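HTH-type transcriptional regulator mcbR (Escherichia coli UMEA 3718-1, PDB 4P9F) represses transcription of mcbA by binding its promoter region, thereby preventing colanic acid overproduction and mucoidy, and is important for biofilm formation. Local coordinates at residues Tyr84-Val95 against Lys191-Met202; Met156-Ile167 against Ile206-Asn214. One frame throughout, in Å; residues are numbered along the deposited sequence.

How the contacts relate
Both contacts use helix 191-210, the last helix of this GntR-family regulator, and their centres lie about 23 Å apart. Contact 1 sets its first half, 191-202, against the end of helix 73-95; contact 2 takes its last turn and the C-terminal tail, 206-214, against residues 156-167, which include the short helix 161-166. Along the chain the segments alternate: 84-95, 156-167, 191-202, 206-214. One helix thus ties together parts of the all-helical FCD bundle that are distant in sequence. Contact 1 lies beside the neighbouring subunit, whereas at contact 2 Tyr164, His161 and Tyr213 bond to Ile20, Gly21 and Val71, towards the N-terminal DNA-binding part.

Contact 1: Tyr84-Val95 against Lys191-Met202; sequences YELELMAVALAV and KEGCRHCLAEIM
Tyr84 opens this roughly antiparallel helix pair of the FCD bundle by laying CD1 of its ring 3.5 Å from the terminal methyl CE of Met202, a selenomethionine, with the two side chains crossing at about a right angle; Ala199, small enough to admit the ring, sits beside CE1. The axes, 145° apart, approach to 9.0 Å. No direct hydrogen bond joins the segments, but at Glu85 a water does: the bend at chi3 (137°) in Arg195 carries its guanidinium there, Arg195 NH2 donates to the water over 2.8 Å, and the water donates in turn to Glu85 O and Glu85 OE1. Glu87 points across the interface, yet its carboxylate is engaged by Arg83, Arg133, Tyr137 and Trp153, partners that suit a buried acid. Leu88 is the knob, seated in a hole formed by Arg195, Leu198, Ala199 and Met202. Leu88 CD2 approaches Leu198 CD2 at 3.9 Å; Leu88 CB lies over the centre of one face of the Arg195 guanidinium, 3.5 Å from Arg195 CZ. Val91 brings CB to 3.7 Å from Leu198 CD2, the two side chains running past each other in opposite directions. Ala92 keeps the backbones close, its CA 5.5 Å from that of Lys191, and the bent aliphatic chain of Lys191 brings CE against Ala92 O. Val95 ends the row, its CG2 3.7 Å from Cys194 SG.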
loop_
_atom_site.group_PDB
_atom_site.type_symbol
_atom_site.label_atom_id
_atom_site.label_comp_id
_atom_site.label_asym_id
_atom_site.label_seq_id
_atom_site.Cartn_x
_atom_site.Cartn_y
_atom_site.Cartn_z
ATOM N N TYR A 84 -0.927 -6.788 9.055
ATOM C CA TYR A 84 -1.313 -8.093 9.568
ATOM C C TYR A 84 -1.984 -8.904 8.465
ATOM O O TYR A 84 -1.520 -9.990 8.131
ATOM C CB TYR A 84 -2.244 -7.945 10.766
ATOM C CG TYR A 84 -2.715 -9.254 11.365
ATOM C CD1 TYR A 84 -1.951 -9.936 12.312
ATOM C CD2 TYR A 84 -3.928 -9.805 10.984
ATOM C CE1 TYR A 84 -2.405 -11.143 12.867
ATOM C CE2 TYR A 84 -4.387 -10.997 11.529
ATOM C CZ TYR A 84 -3.626 -11.661 12.471
ATOM O OH TYR A 84 -4.102 -12.845 12.992
ATOM N N GLU A 85 -3.033 -8.350 7.856
ATOM C CA GLU A 85 -3.728 -9.053 6.781
ATOM C C GLU A 85 -2.845 -9.305 5.577
ATOM O O GLU A 85 -2.887 -10.392 5.003
ATOM C CB GLU A 85 -4.984 -8.297 6.341
ATOM C CG GLU A 85 -5.972 -8.088 7.457
ATOM C CD GLU A 85 -6.541 -9.397 7.994
ATOM O OE1 GLU A 85 -6.603 -10.390 7.234
ATOM O OE2 GLU A 85 -6.941 -9.426 9.176
ATOM N N LEU A 86 -2.045 -8.313 5.191
ATOM C CA LEU A 86 -1.250 -8.442 3.972
ATOM C C LEU A 86 -0.134 -9.464 4.113
ATOM O O LEU A 86 0.113 -10.246 3.190
ATOM C CB LEU A 86 -0.656 -7.090 3.582
ATOM C CG LEU A 86 -1.702 -6.007 3.267
ATOM C CD1 LEU A 86 -1.066 -4.695 2.758
ATOM C CD2 LEU A 86 -2.771 -6.526 2.284
ATOM N N GLU A 87 0.542 -9.465 5.260
ATOM C CA GLU A 87 1.670 -10.365 5.465
ATOM C C GLU A 87 1.207 -11.827 5.632
ATOM O O GLU A 87 1.852 -12.744 5.133
ATOM C CB GLU A 87 2.501 -9.902 6.676
ATOM C CG GLU A 87 3.216 -8.545 6.417
ATOM C CD GLU A 87 4.238 -8.176 7.497
ATOM O OE1 GLU A 87 5.040 -9.040 7.904
ATOM O OE2 GLU A 87 4.228 -7.027 7.943
ATOM N N LEU A 88 0.070 -12.026 6.293
ATOM C CA LEU A 88 -0.503 -13.355 6.421
ATOM C C LEU A 88 -0.958 -13.867 5.052
ATOM O O LEU A 88 -0.850 -15.056 4.750
ATOM C CB LEU A 88 -1.671 -13.345 7.407
ATOM C CG LEU A 88 -1.282 -13.133 8.878
ATOM C CD1 LEU A 88 -2.481 -13.324 9.800
ATOM C CD2 LEU A 88 -0.156 -14.054 9.266
HETATM N N MSE A 89 -1.474 -12.964 4.228
HETATM C CA MSE A 89 -1.856 -13.321 2.861
HETATM C C MSE A 89 -0.625 -13.695 2.046
HETATM O O MSE A 89 -0.624 -14.700 1.322
HETATM C CB MSE A 89 -2.594 -12.158 2.174
HETATM C CG MSE A 89 -3.026 -12.438 0.734
HETATM SE SE MSE A 89 -3.663 -10.792 -0.177
HETATM C CE MSE A 89 -4.150 -9.749 1.391
ATOM N N ALA A 90 0.417 -12.876 2.161
ATOM C CA ALA A 90 1.666 -13.151 1.477
ATOM C C ALA A 90 2.248 -14.503 1.892
ATOM O O ALA A 90 2.650 -15.294 1.041
ATOM C CB ALA A 90 2.692 -12.027 1.739
ATOM N N VAL A 91 2.292 -14.775 3.193
ATOM C CA VAL A 91 2.931 -16.018 3.645
ATOM C C VAL A 91 2.147 -17.256 3.189
ATOM O O VAL A 91 2.760 -18.258 2.847
ATOM C CB VAL A 91 3.127 -16.040 5.199
ATOM C CG1 VAL A 91 1.825 -16.334 5.943
ATOM C CG2 VAL A 91 4.190 -17.048 5.581
ATOM N N ALA A 92 0.813 -17.169 3.129
ATOM C CA ALA A 92 -0.003 -18.312 2.724
ATOM C C ALA A 92 0.177 -18.608 1.246
ATOM O O ALA A 92 0.222 -19.764 0.854
ATOM C CB ALA A 92 -1.489 -18.081 3.046
ATOM N N LEU A 93 0.313 -17.568 0.431
ATOM C CA LEU A 93 0.501 -17.760 -0.997
ATOM C C LEU A 93 1.907 -18.245 -1.324
ATOM O O LEU A 93 2.123 -18.924 -2.325
ATOM C CB LEU A 93 0.235 -16.447 -1.732
ATOM C CG LEU A 93 -1.212 -15.982 -1.690
ATOM C CD1 LEU A 93 -1.344 -14.606 -2.333
ATOM C CD2 LEU A 93 -2.087 -17.020 -2.388
ATOM N N ALA A 94 2.862 -17.928 -0.463
ATOM C CA ALA A 94 4.246 -18.290 -0.714
ATOM C C ALA A 94 4.484 -19.786 -0.496
ATOM O O ALA A 94 5.376 -20.382 -1.111
ATOM C CB ALA A 94 5.180 -17.466 0.164
ATOM N N VAL A 95 3.685 -20.391 0.371
ATOM C CA VAL A 95 3.875 -21.799 0.722
ATOM C C VAL A 95 3.916 -22.750 -0.480
ATOM O O VAL A 95 4.816 -23.581 -0.576
ATOM C CB VAL A 95 2.783 -22.275 1.684
ATOM C CG1 VAL A 95 2.875 -23.788 1.888
ATOM C CG2 VAL A 95 2.905 -21.534 3.001
ATOM N N LYS A 191 -0.145 -24.347 5.740
ATOM C CA LYS A 191 -0.620 -22.980 5.516
ATOM C C LYS A 191 -1.042 -22.273 6.803
ATOM O O LYS A 191 -0.657 -21.128 7.053
ATOM C CB LYS A 191 -1.805 -22.984 4.543
ATOM C CG LYS A 191 -1.573 -22.269 3.222
ATOM C CD LYS A 191 -1.501 -23.275 2.078
ATOM C CE LYS A 191 -1.430 -22.607 0.714
ATOM N NZ LYS A 191 -1.172 -23.599 -0.380
ATOM N N GLU A 192 -1.875 -22.939 7.591
ATOM C CA GLU A 192 -2.385 -22.354 8.822
ATOM C C GLU A 192 -1.299 -22.263 9.900
ATOM O O GLU A 192 -1.279 -21.325 10.697
ATOM C CB GLU A 192 -3.584 -23.159 9.326
ATOM C CG GLU A 192 -4.404 -22.449 10.396
ATOM C CD GLU A 192 -5.882 -22.802 10.323
ATOM O OE1 GLU A 192 -6.224 -23.803 9.661
ATOM O OE2 GLU A 192 -6.701 -22.073 10.921
ATOM N N GLY A 193 -0.397 -23.240 9.927
ATOM C CA GLY A 193 0.746 -23.185 10.823
ATOM C C GLY A 193 1.643 -21.994 10.485
ATOM O O GLY A 193 2.213 -21.361 11.373
ATOM N N CYS A 194 1.798 -21.707 9.197
ATOM C CA CYS A 194 2.604 -20.558 8.768
ATOM C C CYS A 194 1.965 -19.259 9.228
ATOM O O CYS A 194 2.645 -18.354 9.715
ATOM C CB CYS A 194 2.782 -20.542 7.247
ATOM S SG CYS A 194 3.865 -21.818 6.582
ATOM N N ARG A 195 0.649 -19.167 9.066
ATOM C CA ARG A 195 -0.076 -17.974 9.496
ATOM C C ARG A 195 0.014 -17.784 11.003
ATOM O O ARG A 195 0.230 -16.667 11.490
ATOM C CB ARG A 195 -1.538 -18.023 9.051
ATOM C CG ARG A 195 -1.729 -17.757 7.555
ATOM C CD ARG A 195 -3.203 -17.802 7.167
ATOM N NE ARG A 195 -3.544 -16.709 6.257
ATOM C CZ ARG A 195 -4.254 -15.635 6.595
ATOM N NH1 ARG A 195 -4.733 -15.503 7.826
ATOM N NH2 ARG A 195 -4.495 -14.695 5.691
ATOM N N HIS A 196 -0.132 -18.881 11.733
ATOM C CA HIS A 196 -0.056 -18.840 13.180
ATOM C C HIS A 196 1.340 -18.399 13.674
ATOM O O HIS A 196 1.440 -17.537 14.536
ATOM C CB HIS A 196 -0.425 -20.217 13.757
ATOM C CG HIS A 196 -0.221 -20.328 15.237
ATOM N ND1 HIS A 196 0.983 -20.701 15.796
ATOM C CD2 HIS A 196 -1.066 -20.114 16.274
ATOM C CE1 HIS A 196 0.873 -20.711 17.113
ATOM N NE2 HIS A 196 -0.362 -20.359 17.426
ATOM N N CYS A 197 2.410 -18.982 13.127
ATOM C CA CYS A 197 3.771 -18.623 13.535
ATOM C C CYS A 197 4.086 -17.161 13.195
ATOM O O CYS A 197 4.660 -16.434 14.002
ATOM C CB CYS A 197 4.806 -19.560 12.881
ATOM S SG CYS A 197 4.727 -21.264 13.565
ATOM N N LEU A 198 3.692 -16.737 12.000
ATOM C CA LEU A 198 3.948 -15.372 11.587
ATOM C C LEU A 198 3.146 -14.395 12.455
ATOM O O LEU A 198 3.657 -13.346 12.834
ATOM C CB LEU A 198 3.605 -15.174 10.113
ATOM C CG LEU A 198 3.927 -13.782 9.558
ATOM C CD1 LEU A 198 5.413 -13.430 9.781
ATOM C CD2 LEU A 198 3.547 -13.697 8.062
ATOM N N ALA A 199 1.904 -14.739 12.781
ATOM C CA ALA A 199 1.114 -13.904 13.683
ATOM C C ALA A 199 1.786 -13.785 15.057
ATOM O O ALA A 199 1.845 -12.701 15.633
ATOM C CB ALA A 199 -0.306 -14.460 13.839
ATOM N N GLU A 200 2.311 -14.902 15.560
ATOM C CA GLU A 200 3.015 -14.921 16.840
ATOM C C GLU A 200 4.261 -14.030 16.785
ATOM O O GLU A 200 4.564 -13.298 17.733
ATOM C CB GLU A 200 3.408 -16.365 17.215
ATOM C CG GLU A 200 2.256 -17.279 17.694
ATOM C CD GLU A 200 1.945 -17.159 19.185
ATOM O OE1 GLU A 200 2.854 -17.412 20.002
ATOM O OE2 GLU A 200 0.788 -16.857 19.548
ATOM N N ILE A 201 4.988 -14.101 15.671
ATOM C CA ILE A 201 6.182 -13.269 15.471
ATOM C C ILE A 201 5.819 -11.796 15.547
ATOM O O ILE A 201 6.475 -11.006 16.236
ATOM C CB ILE A 201 6.866 -13.579 14.114
ATOM C CG1 ILE A 201 7.526 -14.968 14.174
ATOM C CG2 ILE A 201 7.918 -12.510 13.760
ATOM C CD1 ILE A 201 8.054 -15.451 12.856
HETATM N N MSE A 202 4.763 -11.432 14.841
HETATM C CA MSE A 202 4.336 -10.051 14.801
HETATM C C MSE A 202 3.856 -9.594 16.166
HETATM O O MSE A 202 4.230 -8.517 16.619
HETATM C CB MSE A 202 3.248 -9.855 13.740
HETATM C CG MSE A 202 3.773 -10.010 12.290
HETATM SE SE MSE A 202 2.434 -9.512 10.918
HETATM C CE MSE A 202 1.188 -10.991 11.087
HETATM O O HOH W 1 -5.156 -12.001 5.225
#

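Contact 2: Met156-Ile167 against Ile206-Asn214; sequences MGPGLHYLYEAI and IAILYQQYN
The amide NE2 of Gln212 donates to Gly159 O over 2.8 Å, meeting a lone pair in the carbonyl plane, and at the same length to its own segment's Leu209 O. Both bonds are fairly straight. Leu209 O also accepts from Gln212 N, the two donors coming from opposite faces of its plane, while Gln212 OE1 takes a bond from a water that donates to Pro158 O as well. A glutamine suits this place because its amide can give and accept at once. With CG between the backbone N and the carbonyl carbon (chi1 74°), the Gln212 chain turns its amide back to Leu209 O and Gly159 O. Glycine suits position 159, where the turn brings Met156 O close to its CA and Gln212 comes up from the other segment. Gln212 CB sits over one face of the Tyr162 ring, 3.5 Å from the centroid, in a CH-pi contact. The planes of the Tyr162 ring and the Gln212 amide are 20° apart, the two side chains running past each other in opposite directions. Further out, Tyr162 OH gives a weak bond to Gln211 OE1, whose amide stands almost upright to the ring.

Apolar branches fill the other side of the contact. Leu209 divides its methyls: CD1 meets Met156 CE at 3.6 Å and also touches Leu160, whereas CD2 packs on Leu163 CD2. Ile208 CG2 touches both Leu163 CD2, at 3.7 Å, and Ile167 CD1; the beta-branched isoleucines thus offer a methyl and a chain end to the interface. Met156 and Leu163 continue the packing onto helices 73-95 and 122-138, respectively. The Gln212 amide thus satisfies two carbonyls and reaches Pro158 O through water, while Leu209 and Ile208 supply apolar packing, so residues 156-167 are joined to the C-terminal residues by both means.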
loop_
_atom_site.group_PDB
_atom_site.type_symbol
_atom_site.label_atom_id
_atom_site.label_comp_id
_atom_site.label_asym_id
_atom_site.label_seq_id
_atom_site.Cartn_x
_atom_site.Cartn_y
_atom_site.Cartn_z
HETATM N N MSE A 156 5.967 2.448 9.364
HETATM C CA MSE A 156 6.131 2.176 10.789
HETATM C C MSE A 156 7.577 2.326 11.241
HETATM O O MSE A 156 7.836 2.448 12.441
HETATM C CB MSE A 156 5.625 0.785 11.148
HETATM C CG MSE A 156 6.438 -0.353 10.614
HETATM SE SE MSE A 156 5.626 -2.060 11.173
HETATM C CE MSE A 156 6.007 -2.012 12.990
ATOM N N GLY A 157 8.498 2.334 10.277
ATOM C CA GLY A 157 9.923 2.408 10.533
ATOM C C GLY A 157 10.441 3.307 11.651
ATOM O O GLY A 157 11.250 2.855 12.457
ATOM N N PRO A 158 10.020 4.586 11.684
ATOM C CA PRO A 158 10.512 5.477 12.755
ATOM C C PRO A 158 10.130 4.972 14.154
ATOM O O PRO A 158 10.823 5.256 15.135
ATOM C CB PRO A 158 9.834 6.821 12.447
ATOM C CG PRO A 158 9.549 6.772 10.957
ATOM C CD PRO A 158 9.202 5.312 10.692
ATOM N N GLY A 159 9.064 4.185 14.226
ATOM C CA GLY A 159 8.649 3.605 15.489
ATOM C C GLY A 159 9.672 2.598 16.011
ATOM O O GLY A 159 9.635 2.237 17.184
ATOM N N LEU A 160 10.603 2.173 15.151
ATOM C CA LEU A 160 11.626 1.180 15.518
ATOM C C LEU A 160 12.885 1.830 16.107
ATOM O O LEU A 160 13.761 1.153 16.653
ATOM C CB LEU A 160 12.021 0.321 14.300
ATOM C CG LEU A 160 11.183 -0.928 14.016
ATOM C CD1 LEU A 160 9.777 -0.568 13.577
ATOM C CD2 LEU A 160 11.885 -1.813 12.996
ATOM N N HIS A 161 12.964 3.152 16.014
ATOM C CA HIS A 161 14.145 3.862 16.497
ATOM C C HIS A 161 14.343 3.626 17.992
ATOM O O HIS A 161 15.471 3.619 18.484
ATOM C CB HIS A 161 14.017 5.351 16.216
ATOM C CG HIS A 161 15.258 6.130 16.521
ATOM N ND1 HIS A 161 16.372 6.101 15.710
ATOM C CD2 HIS A 161 15.557 6.965 17.545
ATOM C CE1 HIS A 161 17.300 6.895 16.216
ATOM N NE2 HIS A 161 16.831 7.427 17.328
ATOM N N TYR A 162 13.236 3.401 18.689
ATOM C CA TYR A 162 13.231 3.098 20.116
ATOM C C TYR A 162 14.075 1.870 20.476
ATOM O O TYR A 162 14.703 1.819 21.537
ATOM C CB TYR A 162 11.782 2.886 20.558
ATOM C CG TYR A 162 11.598 2.235 21.911
ATOM C CD1 TYR A 162 11.752 2.973 23.085
ATOM C CD2 TYR A 162 11.248 0.896 22.017
ATOM C CE1 TYR A 162 11.561 2.396 24.314
ATOM C CE2 TYR A 162 11.057 0.306 23.253
ATOM C CZ TYR A 162 11.219 1.058 24.396
ATOM O OH TYR A 162 11.034 0.465 25.620
ATOM N N LEU A 163 14.114 0.896 19.572
ATOM C CA LEU A 163 14.848 -0.351 19.798
ATOM C C LEU A 163 16.343 -0.160 20.064
ATOM O O LEU A 163 16.928 -0.860 20.901
ATOM C CB LEU A 163 14.673 -1.289 18.599
ATOM C CG LEU A 163 13.228 -1.706 18.305
ATOM C CD1 LEU A 163 13.137 -2.586 17.057
ATOM C CD2 LEU A 163 12.637 -2.411 19.517
ATOM N N TYR A 164 16.958 0.787 19.365
ATOM C CA TYR A 164 18.390 0.966 19.481
ATOM C C TYR A 164 18.769 1.517 20.843
ATOM O O TYR A 164 19.781 1.123 21.416
ATOM C CB TYR A 164 18.902 1.892 18.371
ATOM C CG TYR A 164 18.769 1.283 16.994
ATOM C CD1 TYR A 164 19.726 0.400 16.518
ATOM C CD2 TYR A 164 17.681 1.581 16.177
ATOM C CE1 TYR A 164 19.617 -0.165 15.281
ATOM C CE2 TYR A 164 17.558 1.015 14.915
ATOM C CZ TYR A 164 18.535 0.138 14.476
ATOM O OH TYR A 164 18.458 -0.439 13.230
ATOM N N GLU A 165 17.904 2.354 21.395
ATOM C CA GLU A 165 18.222 3.064 22.622
ATOM C C GLU A 165 17.853 2.259 23.857
ATOM O O GLU A 165 18.578 2.268 24.854
ATOM C CB GLU A 165 17.510 4.420 22.650
ATOM N N ALA A 166 16.751 1.523 23.784
ATOM C CA ALA A 166 16.183 0.972 25.002
ATOM C C ALA A 166 16.192 -0.547 25.119
ATOM O O ALA A 166 16.115 -1.074 26.227
ATOM C CB ALA A 166 14.746 1.462 25.139
ATOM N N ILE A 167 16.298 -1.254 24.006
ATOM C CA ILE A 167 16.157 -2.708 24.056
ATOM C C ILE A 167 17.495 -3.426 24.054
ATOM O O ILE A 167 18.323 -3.211 23.165
ATOM C CB ILE A 167 15.302 -3.231 22.893
ATOM C CG1 ILE A 167 13.931 -2.561 22.914
ATOM C CG2 ILE A 167 15.179 -4.747 22.957
ATOM C CD1 ILE A 167 13.185 -2.723 24.210
ATOM N N ILE A 206 5.702 -6.486 18.068
ATOM C CA ILE A 206 4.874 -5.311 18.324
ATOM C C ILE A 206 4.823 -4.976 19.815
ATOM O O ILE A 206 4.885 -3.803 20.205
ATOM C CB ILE A 206 3.430 -5.539 17.782
ATOM C CG1 ILE A 206 3.410 -5.486 16.247
ATOM C CG2 ILE A 206 2.437 -4.516 18.317
ATOM C CD1 ILE A 206 2.102 -6.017 15.650
ATOM N N ALA A 207 4.726 -6.010 20.645
ATOM C CA ALA A 207 4.675 -5.837 22.088
ATOM C C ALA A 207 5.902 -5.072 22.583
ATOM O O ALA A 207 5.818 -4.235 23.485
ATOM C CB ALA A 207 4.574 -7.199 22.776
ATOM N N ILE A 208 7.045 -5.360 21.976
ATOM C CA ILE A 208 8.273 -4.647 22.281
ATOM C C ILE A 208 8.185 -3.178 21.865
ATOM O O ILE A 208 8.613 -2.289 22.607
ATOM C CB ILE A 208 9.474 -5.307 21.582
ATOM C CG1 ILE A 208 9.581 -6.769 22.004
ATOM C CG2 ILE A 208 10.773 -4.565 21.911
ATOM C CD1 ILE A 208 10.648 -7.520 21.266
ATOM N N LEU A 209 7.628 -2.926 20.684
ATOM C CA LEU A 209 7.545 -1.557 20.191
ATOM C C LEU A 209 6.653 -0.689 21.061
ATOM O O LEU A 209 6.931 0.493 21.228
ATOM C CB LEU A 209 7.023 -1.512 18.751
ATOM C CG LEU A 209 7.899 -2.145 17.679
ATOM C CD1 LEU A 209 7.318 -1.867 16.305
ATOM C CD2 LEU A 209 9.337 -1.611 17.788
ATOM N N TYR A 210 5.595 -1.270 21.624
ATOM C CA TYR A 210 4.632 -0.477 22.388
ATOM C C TYR A 210 5.212 0.032 23.693
ATOM O O TYR A 210 4.677 0.972 24.272
ATOM C CB TYR A 210 3.363 -1.277 22.680
ATOM C CG TYR A 210 2.372 -1.254 21.553
ATOM C CD1 TYR A 210 2.801 -1.328 20.244
ATOM C CD2 TYR A 210 1.002 -1.184 21.792
ATOM C CE1 TYR A 210 1.913 -1.324 19.201
ATOM C CE2 TYR A 210 0.095 -1.180 20.741
ATOM C CZ TYR A 210 0.570 -1.253 19.443
ATOM O OH TYR A 210 -0.274 -1.259 18.356
ATOM N N GLN A 211 6.328 -0.543 24.134
ATOM C CA GLN A 211 6.926 -0.103 25.392
ATOM C C GLN A 211 7.344 1.376 25.313
ATOM O O GLN A 211 7.508 2.026 26.334
ATOM C CB GLN A 211 8.148 -0.956 25.740
ATOM C CG GLN A 211 7.894 -2.451 25.933
ATOM C CD GLN A 211 9.199 -3.238 26.138
ATOM O OE1 GLN A 211 10.294 -2.664 26.167
ATOM N NE2 GLN A 211 9.082 -4.555 26.257
ATOM N N GLN A 212 7.488 1.911 24.102
ATOM C CA GLN A 212 8.011 3.271 23.954
ATOM C C GLN A 212 6.987 4.350 24.292
ATOM O O GLN A 212 7.361 5.496 24.533
ATOM C CB GLN A 212 8.521 3.507 22.531
ATOM C CG GLN A 212 7.440 3.676 21.458
ATOM C CD GLN A 212 8.013 3.614 20.055
ATOM O OE1 GLN A 212 8.551 4.597 19.538
ATOM N NE2 GLN A 212 7.901 2.446 19.427
ATOM N N TYR A 213 5.710 3.970 24.360
ATOM C CA TYR A 213 4.638 4.929 24.615
ATOM C C TYR A 213 4.252 5.016 26.103
ATOM O O TYR A 213 3.412 5.836 26.483
ATOM C CB TYR A 213 3.395 4.576 23.775
ATOM C CG TYR A 213 3.675 4.477 22.297
ATOM C CD1 TYR A 213 3.996 5.610 21.551
ATOM C CD2 TYR A 213 3.584 3.259 21.631
ATOM C CE1 TYR A 213 4.257 5.525 20.181
ATOM C CE2 TYR A 213 3.832 3.168 20.264
ATOM C CZ TYR A 213 4.168 4.297 19.548
ATOM O OH TYR A 213 4.427 4.205 18.203
ATOM N N ASN A 214 4.873 4.183 26.932
ATOM C CA ASN A 214 4.650 4.211 28.376
ATOM C C ASN A 214 5.049 5.544 28.996
ATOM O O ASN A 214 6.046 6.140 28.591
ATOM C CB ASN A 214 5.424 3.078 29.057
ATOM C CG ASN A 214 4.780 1.720 28.838
ATOM O OD1 ASN A 214 3.572 1.624 28.636
ATOM N ND2 ASN A 214 5.587 0.664 28.878
HETATM O O HOH W 2 10.765 5.086 17.927
#